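Long-range contacts in L-arabinose ABC transporter, periplasmic L-arabinose-binding protein (Burkholderia thailandensis, PDB 4KZK), which probably binds L-arabinose in the periplasm for an ABC transporter and here holds beta-D-galactose in the cleft between its two lobes: residues 142-147 against 182-187; 147-152 against 190-195; 153-158 against 261-266; 171-176 against 234-239. All blocks are in the same frame, centred on the assembly; numbering follows the deposited sequence. Where two conformers were deposited one is given.

Overall arrangement
All four contacts lie in or at the edge of one lobe of the two-lobed binding protein, and three share helix 144-161. Interactions 1 and 2 join its first half to helix 180-195, near the sugar and farther from it respectively. Both are partly buried and use small residues and an arginine side chain; interaction 1 adds a water bridge. Interactions 3 and 4 are fully buried: one lays the same helix on strand 260-264 through branched aliphatic groups, the other pairs neighbouring strands 170-175 and 233-236 by backbone bonds. Chemistry thus follows position, apolar under the helices and polar at the cleft, where interactions 1, 3 and 4 supply Arg185, Asn266 and Asn239 to the galactose.

Interaction 1: 142-147 against 182-187; sequences ISAYRI and ARERTT. With GAL (beta-D-galactopyranose), chain B.
Glu184 OE1 accepts a hydrogen bond from each of two waters that tie it to the start of helix 144-161 and to the strand end before it. One water lies 2.9 Å from OE1 and takes the N-H of Tyr145; the other, at 2.8 Å from OE1, also donates weakly to Ile142 O. Beneath this bridge Ala144 fits between the helices, its CB 3.5 Å from Glu184 OE1 and 3.9 Å from Arg185 CG. The backbones come close enough for a C-H contact, Arg185 CA lying 3.6 Å from Ala144 O. Farther along, the Tyr145 and Thr187 side chains cross at about a right angle. As in other two-lobed periplasmic sugar-binding proteins, the chain here passes from strand 139-142 of one lobe to a helix of the other, bordering the ligand cleft. There Ile142 sets CD1 over the centre of one face of the Arg185 guanidinium, 3.5 Å from CZ, with CG1 held between the backbone N and carbonyl carbon (chi1 72°). The Arg185 chain runs extended to NE, and its two terminal nitrogens grip neighbouring parts of the sugar: NH1 donates to galactose O4 at 2.9 Å (155°), NH2 to the ring oxygen O5 at 2.9 Å (159°). Second bonds, from NH1 to Ser238 O and from NH2 to Thr181 OG1, fix its rotation.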
# COMPACT_ATOMS: atom_id res chain seq x y z
N ILE A 142 5.60 4.26 -3.97
CA ILE A 142 6.71 3.64 -3.28
C ILE A 142 7.62 2.93 -4.28
O ILE A 142 7.18 2.53 -5.36
CB ILE A 142 6.25 2.68 -2.16
CG1 ILE A 142 5.63 1.38 -2.69
CG2 ILE A 142 5.30 3.40 -1.24
CD1 ILE A 142 5.31 0.38 -1.60
N SER A 143 8.89 2.75 -3.90
CA SER A 143 9.81 1.93 -4.70
C SER A 143 9.50 0.46 -4.46
O SER A 143 10.10 -0.21 -3.63
CB SER A 143 11.28 2.26 -4.35
OG SER A 143 12.13 1.72 -5.37
N ALA A 144 8.50 -0.04 -5.19
CA ALA A 144 7.77 -1.24 -4.83
C ALA A 144 8.61 -2.51 -4.79
O ALA A 144 8.51 -3.30 -3.85
CB ALA A 144 6.56 -1.43 -5.73
N TYR A 145 9.44 -2.71 -5.81
CA TYR A 145 10.27 -3.90 -5.85
C TYR A 145 11.25 -3.91 -4.68
O TYR A 145 11.37 -4.94 -4.00
CB TYR A 145 10.99 -4.02 -7.19
CG TYR A 145 11.80 -5.30 -7.27
CD1 TYR A 145 11.18 -6.53 -7.57
CD2 TYR A 145 13.17 -5.32 -7.00
CE1 TYR A 145 11.91 -7.71 -7.58
CE2 TYR A 145 13.88 -6.50 -7.01
CZ TYR A 145 13.25 -7.70 -7.31
OH TYR A 145 14.00 -8.88 -7.32
N ARG A 146 11.93 -2.79 -4.44
CA ARG A 146 12.87 -2.71 -3.33
C ARG A 146 12.20 -2.89 -1.98
O ARG A 146 12.74 -3.53 -1.10
CB ARG A 146 13.63 -1.38 -3.34
CG ARG A 146 14.60 -1.25 -4.50
CD ARG A 146 15.65 -0.17 -4.31
NE ARG A 146 15.29 0.80 -3.27
CZ ARG A 146 14.81 2.03 -3.46
NH1 ARG A 146 14.63 2.55 -4.66
NH2 ARG A 146 14.51 2.75 -2.40
N ILE A 147 10.99 -2.36 -1.83
CA ILE A 147 10.20 -2.53 -0.61
C ILE A 147 9.89 -4.01 -0.40
O ILE A 147 10.02 -4.56 0.69
CB ILE A 147 8.87 -1.74 -0.69
CG1 ILE A 147 9.15 -0.23 -0.78
CG2 ILE A 147 7.96 -2.05 0.49
CD1 ILE A 147 9.85 0.36 0.43
N ALA A 182 1.31 -3.59 -6.72
CA ALA A 182 1.10 -4.77 -5.90
C ALA A 182 1.92 -5.96 -6.38
O ALA A 182 2.51 -6.68 -5.58
CB ALA A 182 -0.39 -5.14 -5.85
N ARG A 183 1.95 -6.18 -7.70
CA ARG A 183 2.75 -7.24 -8.28
C ARG A 183 4.23 -7.06 -7.93
O ARG A 183 4.91 -8.01 -7.58
CB ARG A 183 2.58 -7.28 -9.80
CG ARG A 183 3.24 -8.49 -10.46
CD ARG A 183 3.32 -8.38 -11.99
NE ARG A 183 4.30 -7.37 -12.40
CZ ARG A 183 5.63 -7.52 -12.35
NH1 ARG A 183 6.20 -8.67 -11.94
NH2 ARG A 183 6.42 -6.52 -12.73
N GLU A 184 4.73 -5.83 -8.02
CA GLU A 184 6.15 -5.59 -7.76
C GLU A 184 6.52 -5.85 -6.29
O GLU A 184 7.60 -6.40 -6.00
CB GLU A 184 6.53 -4.16 -8.17
CG GLU A 184 6.48 -3.94 -9.68
CD GLU A 184 6.41 -2.47 -10.08
OE1 GLU A 184 6.70 -1.58 -9.24
OE2 GLU A 184 6.08 -2.20 -11.26
N ARG A 185 5.63 -5.47 -5.37
CA ARG A 185 5.85 -5.71 -3.94
C ARG A 185 5.98 -7.19 -3.66
O ARG A 185 6.88 -7.59 -2.92
CB ARG A 185 4.69 -5.14 -3.11
CG ARG A 185 4.58 -3.64 -3.17
CD ARG A 185 3.24 -3.14 -2.69
NE ARG A 185 2.96 -1.81 -3.21
CZ ARG A 185 2.18 -0.90 -2.61
NH1 ARG A 185 1.62 -1.19 -1.45
NH2 ARG A 185 1.96 0.28 -3.18
N THR A 186 5.09 -8.01 -4.22
CA THR A 186 5.13 -9.44 -3.93
C THR A 186 6.26 -10.15 -4.65
O THR A 186 6.84 -11.09 -4.09
CB THR A 186 3.78 -10.16 -4.14
OG1 THR A 186 3.36 -10.04 -5.50
CG2 THR A 186 2.75 -9.60 -3.22
N THR A 187 6.58 -9.72 -5.86
CA THR A 187 7.73 -10.24 -6.61
C THR A 187 9.04 -9.98 -5.86
O THR A 187 9.87 -10.87 -5.72
CB THR A 187 7.78 -9.65 -8.03
OG1 THR A 187 6.56 -9.96 -8.72
CG2 THR A 187 8.93 -10.24 -8.83
C1 GAL B . -1.58 1.42 -2.19
C2 GAL B . -2.13 0.54 -1.07
C3 GAL B . -1.92 1.27 0.26
C4 GAL B . -0.46 1.67 0.41
C5 GAL B . -0.05 2.51 -0.78
C6 GAL B . 1.43 2.89 -0.73
O1 GAL B . -1.68 0.67 -3.39
O2 GAL B . -3.50 0.32 -1.31
O3 GAL B . -2.35 0.47 1.37
O4 GAL B . 0.36 0.53 0.55
O5 GAL B . -0.22 1.74 -1.96
O6 GAL B . 1.79 3.68 -1.86
O HOH W 1 7.17 1.02 -8.46
O HOH W 2 9.44 -1.25 -8.31

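Interaction 2: 147-152 against 190-195; sequences IGRQVG and VDALKA
Arg149, Ala192 and Gly152 make up most of this helix-to-helix contact. Ala192 points its methyl group into helix 147-152, where CB rests 3.4 Å from the carbonyl oxygen Arg149 O and 3.8 Å from Gly152 CA. Because Gly152 has no side chain, its CA can face that methyl directly, and the two backbones approach to 4.9 Å between Gly152 CA and Ala192 CA. Small residues at the crossing bring the axes of the two short segments within 7.3 Å, inclined at -41°. Both helices cover the same face of the parallel sheet of a Rossmann-like lobe: helix 180-195 is the connection of a beta-alpha-beta unit between strands 170-175 and 203-207, and Val151, Val190 and Leu193 reach down from the pair to Phe236 of the sheet. On the outer side of the crossing Arg149 folds back over helix 190-195. Successive bends at chi2 and chi3 lay one face of its guanidinium over the Asp191-Ala192 peptide, with NE 3.7 Å from Ala192 CB and NH1 3.6 Å from Asp191 CB. The Asp191 carboxylate stands nearly perpendicular to the guanidinium, 81° between the planes, and OD2 stays 4.5 Å from Arg149 NH1, beyond a salt bridge. Tyr145 OH mediates instead, hydrogen-bonded to both Arg149 NH1 and Asp191 OD2. Toward the sheet, Leu193 CD2 meets Gly152 O at 3.6 Å.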
# COMPACT_ATOMS: atom_id res chain seq x y z
N ILE A 147 10.99 -2.36 -1.83
CA ILE A 147 10.20 -2.53 -0.61
C ILE A 147 9.89 -4.01 -0.40
O ILE A 147 10.02 -4.56 0.69
CB ILE A 147 8.87 -1.74 -0.69
CG1 ILE A 147 9.15 -0.23 -0.78
CG2 ILE A 147 7.96 -2.05 0.49
CD1 ILE A 147 9.85 0.36 0.43
N GLY A 148 9.44 -4.65 -1.47
CA GLY A 148 9.25 -6.09 -1.42
C GLY A 148 10.49 -6.86 -1.00
O GLY A 148 10.40 -7.82 -0.21
N ARG A 149 11.65 -6.50 -1.55
CA ARG A 149 12.89 -7.14 -1.10
C ARG A 149 13.07 -7.00 0.41
O ARG A 149 13.51 -7.95 1.07
CB ARG A 149 14.09 -6.53 -1.82
CG ARG A 149 14.14 -6.77 -3.31
CD ARG A 149 14.28 -8.24 -3.68
NE ARG A 149 15.57 -8.80 -3.29
CZ ARG A 149 16.37 -9.50 -4.09
NH1 ARG A 149 16.06 -9.73 -5.38
NH2 ARG A 149 17.50 -10.00 -3.60
N GLN A 150 12.81 -5.82 0.93
CA GLN A 150 12.86 -5.60 2.38
C GLN A 150 11.90 -6.49 3.15
O GLN A 150 12.23 -6.99 4.22
CB GLN A 150 12.60 -4.14 2.73
CG GLN A 150 13.66 -3.18 2.24
CD GLN A 150 13.25 -1.76 2.53
OE1 GLN A 150 12.42 -1.20 1.82
NE2 GLN A 150 13.77 -1.19 3.57
N VAL A 151 10.70 -6.69 2.62
CA VAL A 151 9.76 -7.61 3.25
C VAL A 151 10.35 -9.03 3.34
O VAL A 151 10.34 -9.66 4.39
CB VAL A 151 8.43 -7.68 2.48
CG1 VAL A 151 7.57 -8.85 2.97
CG2 VAL A 151 7.65 -6.36 2.57
N GLY A 152 10.86 -9.53 2.22
CA GLY A 152 11.42 -10.86 2.19
C GLY A 152 12.65 -11.00 3.06
O GLY A 152 12.80 -12.02 3.76
N VAL A 190 9.15 -12.40 -2.84
CA VAL A 190 9.49 -13.76 -3.27
C VAL A 190 10.97 -13.87 -3.66
O VAL A 190 11.64 -14.84 -3.31
CB VAL A 190 8.59 -14.24 -4.45
CG1 VAL A 190 9.11 -15.55 -5.04
CG2 VAL A 190 7.15 -14.42 -3.99
N ASP A 191 11.47 -12.89 -4.41
CA ASP A 191 12.85 -12.94 -4.90
C ASP A 191 13.81 -12.91 -3.72
O ASP A 191 14.78 -13.66 -3.68
CB ASP A 191 13.14 -11.76 -5.85
CG ASP A 191 12.49 -11.92 -7.22
OD1 ASP A 191 11.88 -12.97 -7.50
OD2 ASP A 191 12.61 -10.98 -8.05
N ALA A 192 13.54 -12.05 -2.74
CA ALA A 192 14.39 -12.02 -1.54
C ALA A 192 14.34 -13.35 -0.78
O ALA A 192 15.35 -13.81 -0.25
CB ALA A 192 14.00 -10.84 -0.64
N LEU A 193 13.17 -13.97 -0.72
CA LEU A 193 13.04 -15.24 -0.00
C LEU A 193 13.79 -16.38 -0.74
O LEU A 193 14.48 -17.19 -0.11
CB LEU A 193 11.57 -15.59 0.24
CG LEU A 193 10.90 -14.75 1.32
CD1 LEU A 193 9.40 -14.85 1.21
CD2 LEU A 193 11.34 -15.16 2.72
N LYS A 194 13.65 -16.44 -2.06
CA LYS A 194 14.39 -17.44 -2.82
C LYS A 194 15.90 -17.26 -2.66
O LYS A 194 16.63 -18.24 -2.55
CB LYS A 194 13.99 -17.42 -4.27
CG LYS A 194 12.58 -17.94 -4.49
CD LYS A 194 12.30 -18.23 -5.97
CE LYS A 194 12.50 -17.01 -6.85
NZ LYS A 194 12.02 -17.25 -8.23
N ALA A 195 16.35 -16.00 -2.61
CA ALA A 195 17.78 -15.67 -2.41
C ALA A 195 18.29 -16.11 -1.04
O ALA A 195 19.51 -16.25 -0.84
CB ALA A 195 18.00 -14.17 -2.60

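Interaction 3: 153-158 against 261-266; sequences DAIAAE and IAVGIN. With GAL (beta-D-galactopyranose), chain B.
Ile155 and Val263 form the tight part of this contact, in which helix 153-158 lies on the sheet of a Rossmann-like lobe and runs roughly antiparallel to strand 261-264, at 155°. Their side chains slide past each other in opposite directions, and Ile155 CG1 lodges against Val263 CG2 at 3.5 Å. With CG1 of Val263 anti to the backbone N (chi1 171°), CG2 falls opposite the carbonyl carbon and meets the helix. A second close point lies one helical turn on. Here Ile261 CD1 abuts the aliphatic part of Glu158, 3.7 Å from CG, while the bend of that chain at chi2 leads OE2 to salt bridges with Arg161 and Arg162, which probably balance the buried charge. Phe284 of the adjoining strand 283-288 borders Glu158, Ile261 and Val263. Around these points the fit is slacker: Ala154 CB is 4.3 Å from Val263 CG2, and Ile155 CG2 reaches Ile261 CG2 only at 4.2 Å. Asp153 and Ala157, outside the contact, are exposed to solvent. Past Val263 the chain leaves segment 153-158: Ile265, at a corner, packs farther back on helix 144-161, against Ile147 and Val151, and Asn266 enters the sugar pocket. Its amide engages two adjacent hydroxyls: galactose O4 donates to Asn266 OD1 at 2.6 Å, and Asn266 ND2 to galactose O3 at 3.0 Å, nearly straight at 170°.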
# COMPACT_ATOMS: atom_id res chain seq x y z
N ASP A 153 13.49 -9.97 3.10
CA ASP A 153 14.68 -10.02 3.95
C ASP A 153 14.30 -10.09 5.42
O ASP A 153 14.91 -10.85 6.20
CB ASP A 153 15.56 -8.79 3.73
CG ASP A 153 16.31 -8.81 2.42
OD1 ASP A 153 16.36 -9.83 1.68
OD2 ASP A 153 16.90 -7.74 2.15
N ALA A 154 13.30 -9.29 5.81
CA ALA A 154 12.80 -9.26 7.20
C ALA A 154 12.30 -10.64 7.59
O ALA A 154 12.60 -11.15 8.65
CB ALA A 154 11.68 -8.24 7.36
N ILE A 155 11.52 -11.25 6.71
CA ILE A 155 10.96 -12.55 6.96
C ILE A 155 12.09 -13.59 7.10
O ILE A 155 12.12 -14.36 8.07
CB ILE A 155 9.99 -12.97 5.83
CG1 ILE A 155 8.71 -12.11 5.87
CG2 ILE A 155 9.63 -14.44 5.96
CD1 ILE A 155 7.76 -12.33 4.72
N ALA A 156 13.03 -13.59 6.16
CA ALA A 156 14.16 -14.54 6.16
C ALA A 156 14.97 -14.44 7.44
O ALA A 156 15.38 -15.46 8.03
CB ALA A 156 15.06 -14.30 4.96
N ALA A 157 15.21 -13.21 7.89
CA ALA A 157 16.00 -12.99 9.11
C ALA A 157 15.32 -13.55 10.36
O ALA A 157 15.96 -14.12 11.24
CB ALA A 157 16.32 -11.51 9.29
N GLU A 158 14.01 -13.40 10.44
CA GLU A 158 13.28 -13.89 11.62
C GLU A 158 13.19 -15.42 11.57
O GLU A 158 13.30 -16.10 12.58
CB GLU A 158 11.91 -13.23 11.70
CG GLU A 158 11.01 -13.69 12.85
CD GLU A 158 11.60 -13.50 14.24
OE1 GLU A 158 12.60 -12.76 14.41
OE2 GLU A 158 11.03 -14.09 15.18
N ILE A 261 5.34 -16.38 10.09
CA ILE A 261 6.02 -15.07 10.06
C ILE A 261 5.47 -14.27 8.89
O ILE A 261 5.73 -14.61 7.73
CB ILE A 261 7.55 -15.21 9.93
CG1 ILE A 261 8.10 -16.03 11.10
CG2 ILE A 261 8.21 -13.85 9.86
CD1 ILE A 261 9.53 -16.46 10.89
N ALA A 262 4.72 -13.23 9.19
CA ALA A 262 4.10 -12.39 8.18
C ALA A 262 4.59 -10.97 8.33
O ALA A 262 4.66 -10.46 9.44
CB ALA A 262 2.58 -12.45 8.33
N VAL A 263 4.91 -10.34 7.20
CA VAL A 263 5.40 -8.95 7.22
C VAL A 263 4.63 -8.17 6.18
O VAL A 263 4.54 -8.58 5.02
CB VAL A 263 6.93 -8.89 6.95
CG1 VAL A 263 7.41 -7.45 6.75
CG2 VAL A 263 7.69 -9.56 8.08
N GLY A 264 4.07 -7.05 6.61
CA GLY A 264 3.30 -6.18 5.74
C GLY A 264 4.06 -5.01 5.19
O GLY A 264 5.29 -4.94 5.30
N ILE A 265 3.30 -4.11 4.56
CA ILE A 265 3.78 -2.83 4.05
C ILE A 265 2.78 -1.75 4.46
O ILE A 265 1.57 -1.96 4.30
CB ILE A 265 3.94 -2.83 2.52
CG1 ILE A 265 4.98 -3.86 2.10
CG2 ILE A 265 4.27 -1.44 2.01
CD1 ILE A 265 4.95 -4.16 0.61
N ASN A 266 3.32 -0.67 5.04
CA ASN A 266 2.69 0.63 5.38
C ASN A 266 3.16 1.09 6.74
O ASN A 266 3.61 2.20 6.89
CB ASN A 266 1.17 0.63 5.36
CG ASN A 266 0.59 0.59 3.98
OD1 ASN A 266 1.30 0.79 2.99
ND2 ASN A 266 -0.72 0.35 3.90
C1 GAL B . -1.58 1.42 -2.19
C2 GAL B . -2.13 0.54 -1.07
C3 GAL B . -1.92 1.27 0.26
C4 GAL B . -0.46 1.67 0.41
C5 GAL B . -0.05 2.51 -0.78
C6 GAL B . 1.43 2.89 -0.73
O1 GAL B . -1.68 0.67 -3.39
O2 GAL B . -3.50 0.32 -1.31
O3 GAL B . -2.35 0.47 1.37
O4 GAL B . 0.36 0.53 0.55
O5 GAL B . -0.22 1.74 -1.96
O6 GAL B . 1.79 3.68 -1.86

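Interaction 4: 171-176 against 234-239; sequences VLRLAY and VAFGSN. With GAL (beta-D-galactopyranose), chain B.
Phe236 turns its ring back over strand 171-175, meeting three consecutive residues in three different ways. A chi1 of 48° tucks the ring over its own backbone and toward the partner strand. The carbonyl oxygen of Leu172 lies over one face, displaced toward the rim; Val171 brings CG1 to the ring edge, 3.8 Å from CE1; and Arg173 crosses obliquely, its CG 3.8 Å from CE2. Val171 and Val234 lie side by side and point the same way, with their CG2 methyls 4.0 Å apart. These side chains sit on neighbouring parallel strands inside the lobe's three-layer alpha/beta sandwich, next to edge strand 203-207, a textbook case of a sheet with helices on both faces. Helices 144-161 and 180-195 cover the face bearing Phe236, while helix 213-226 lies against Leu172, which on the other face sets its CB 3.9 Å from Ala235 CB. Backbone bonds keep the register: Leu172 N donates to Val234 O at 2.8 Å and Leu174 N to Phe236 O at 3.1 Å, whereas Phe236 N to Leu172 O is weak, at 3.4 Å. The charged end of Arg173 leads away to salt bridges with Asp205 and Asp177, its guanidinium tilted 47° from the phenyl ring. Past the strand, Asn239 caps helix 240-252, and its OD1 also bonds Thr242 OG1; with the amide so held, ND2 donates to galactose O3 at 3.0 Å, almost straight at 177°.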
# COMPACT_ATOMS: atom_id res chain seq x y z
N VAL A 171 5.47 -20.69 1.54
CA VAL A 171 5.56 -19.27 1.20
C VAL A 171 4.22 -18.84 0.61
O VAL A 171 3.89 -19.17 -0.53
CB VAL A 171 6.73 -19.01 0.23
CG1 VAL A 171 6.82 -17.55 -0.15
CG2 VAL A 171 8.02 -19.48 0.86
N LEU A 172 3.44 -18.14 1.43
CA LEU A 172 2.11 -17.68 1.01
C LEU A 172 2.20 -16.30 0.36
O LEU A 172 2.39 -15.29 1.04
CB LEU A 172 1.14 -17.65 2.19
CG LEU A 172 -0.31 -17.37 1.80
CD1 LEU A 172 -0.83 -18.49 0.91
CD2 LEU A 172 -1.18 -17.19 3.04
N ARG A 173 2.03 -16.25 -0.96
CA ARG A 173 2.06 -14.99 -1.70
C ARG A 173 0.64 -14.52 -1.99
O ARG A 173 -0.03 -15.02 -2.90
CB ARG A 173 2.83 -15.17 -3.00
CG ARG A 173 3.05 -13.88 -3.77
CD ARG A 173 3.72 -14.12 -5.11
NE ARG A 173 2.79 -14.53 -6.15
CZ ARG A 173 2.10 -13.71 -6.95
NH1 ARG A 173 1.32 -14.23 -7.89
NH2 ARG A 173 2.17 -12.39 -6.83
N LEU A 174 0.18 -13.55 -1.21
CA LEU A 174 -1.14 -12.94 -1.45
C LEU A 174 -1.02 -12.05 -2.67
O LEU A 174 -0.29 -11.06 -2.63
CB LEU A 174 -1.59 -12.10 -0.27
CG LEU A 174 -1.88 -12.85 1.02
CD1 LEU A 174 -1.95 -11.83 2.17
CD2 LEU A 174 -3.15 -13.66 0.91
N ALA A 175 -1.75 -12.38 -3.73
CA ALA A 175 -1.50 -11.76 -5.02
C ALA A 175 -2.65 -10.91 -5.52
O ALA A 175 -3.83 -11.31 -5.46
CB ALA A 175 -1.20 -12.83 -6.05
N TYR A 176 -2.31 -9.74 -6.03
CA TYR A 176 -3.27 -8.89 -6.73
C TYR A 176 -2.50 -8.34 -7.92
O TYR A 176 -2.24 -7.13 -8.03
CB TYR A 176 -3.82 -7.81 -5.82
CG TYR A 176 -5.02 -7.11 -6.37
CD1 TYR A 176 -6.26 -7.73 -6.40
CD2 TYR A 176 -4.96 -5.78 -6.79
CE1 TYR A 176 -7.38 -7.08 -6.86
CE2 TYR A 176 -6.08 -5.12 -7.26
CZ TYR A 176 -7.30 -5.78 -7.30
OH TYR A 176 -8.43 -5.15 -7.76
N VAL A 234 5.36 -18.54 5.93
CA VAL A 234 5.57 -17.10 5.88
C VAL A 234 4.52 -16.53 4.94
O VAL A 234 3.98 -17.25 4.08
CB VAL A 234 7.00 -16.72 5.44
CG1 VAL A 234 8.06 -17.38 6.34
CG2 VAL A 234 7.26 -17.10 4.00
N ALA A 235 4.19 -15.25 5.13
CA ALA A 235 3.15 -14.65 4.32
C ALA A 235 3.38 -13.18 4.15
O ALA A 235 3.97 -12.52 5.01
CB ALA A 235 1.77 -14.90 4.94
N PHE A 236 2.87 -12.65 3.05
CA PHE A 236 2.99 -11.24 2.74
C PHE A 236 2.05 -10.93 1.61
O PHE A 236 1.66 -11.80 0.84
CB PHE A 236 4.45 -10.93 2.32
CG PHE A 236 4.99 -11.89 1.30
CD1 PHE A 236 5.59 -13.08 1.70
CD2 PHE A 236 4.86 -11.64 -0.06
CE1 PHE A 236 6.06 -13.99 0.78
CE2 PHE A 236 5.33 -12.55 -0.98
CZ PHE A 236 5.93 -13.73 -0.57
N GLY A 237 1.73 -9.67 1.48
CA GLY A 237 0.87 -9.22 0.40
C GLY A 237 1.34 -7.91 -0.19
O GLY A 237 2.54 -7.67 -0.40
N SER A 238 0.39 -7.06 -0.49
CA SER A 238 0.69 -5.74 -1.02
C SER A 238 0.74 -4.69 0.09
O SER A 238 1.30 -3.63 -0.10
CB SER A 238 -0.33 -5.34 -2.07
OG SER A 238 -1.64 -5.35 -1.55
N ASN A 239 0.12 -4.99 1.24
CA ASN A 239 0.06 -4.03 2.34
C ASN A 239 -0.27 -4.74 3.64
O ASN A 239 -0.45 -5.95 3.67
CB ASN A 239 -0.92 -2.87 2.04
CG ASN A 239 -2.38 -3.31 1.96
OD1 ASN A 239 -2.71 -4.47 2.14
ND2 ASN A 239 -3.26 -2.36 1.69
C1 GAL B . -1.58 1.42 -2.19
C2 GAL B . -2.13 0.54 -1.07
C3 GAL B . -1.92 1.27 0.26
C4 GAL B . -0.46 1.67 0.41
C5 GAL B . -0.05 2.51 -0.78
C6 GAL B . 1.43 2.89 -0.73
O1 GAL B . -1.68 0.67 -3.39
O2 GAL B . -3.50 0.32 -1.31
O3 GAL B . -2.35 0.47 1.37
O4 GAL B . 0.36 0.53 0.55
O5 GAL B . -0.22 1.74 -1.96
O6 GAL B . 1.79 3.68 -1.86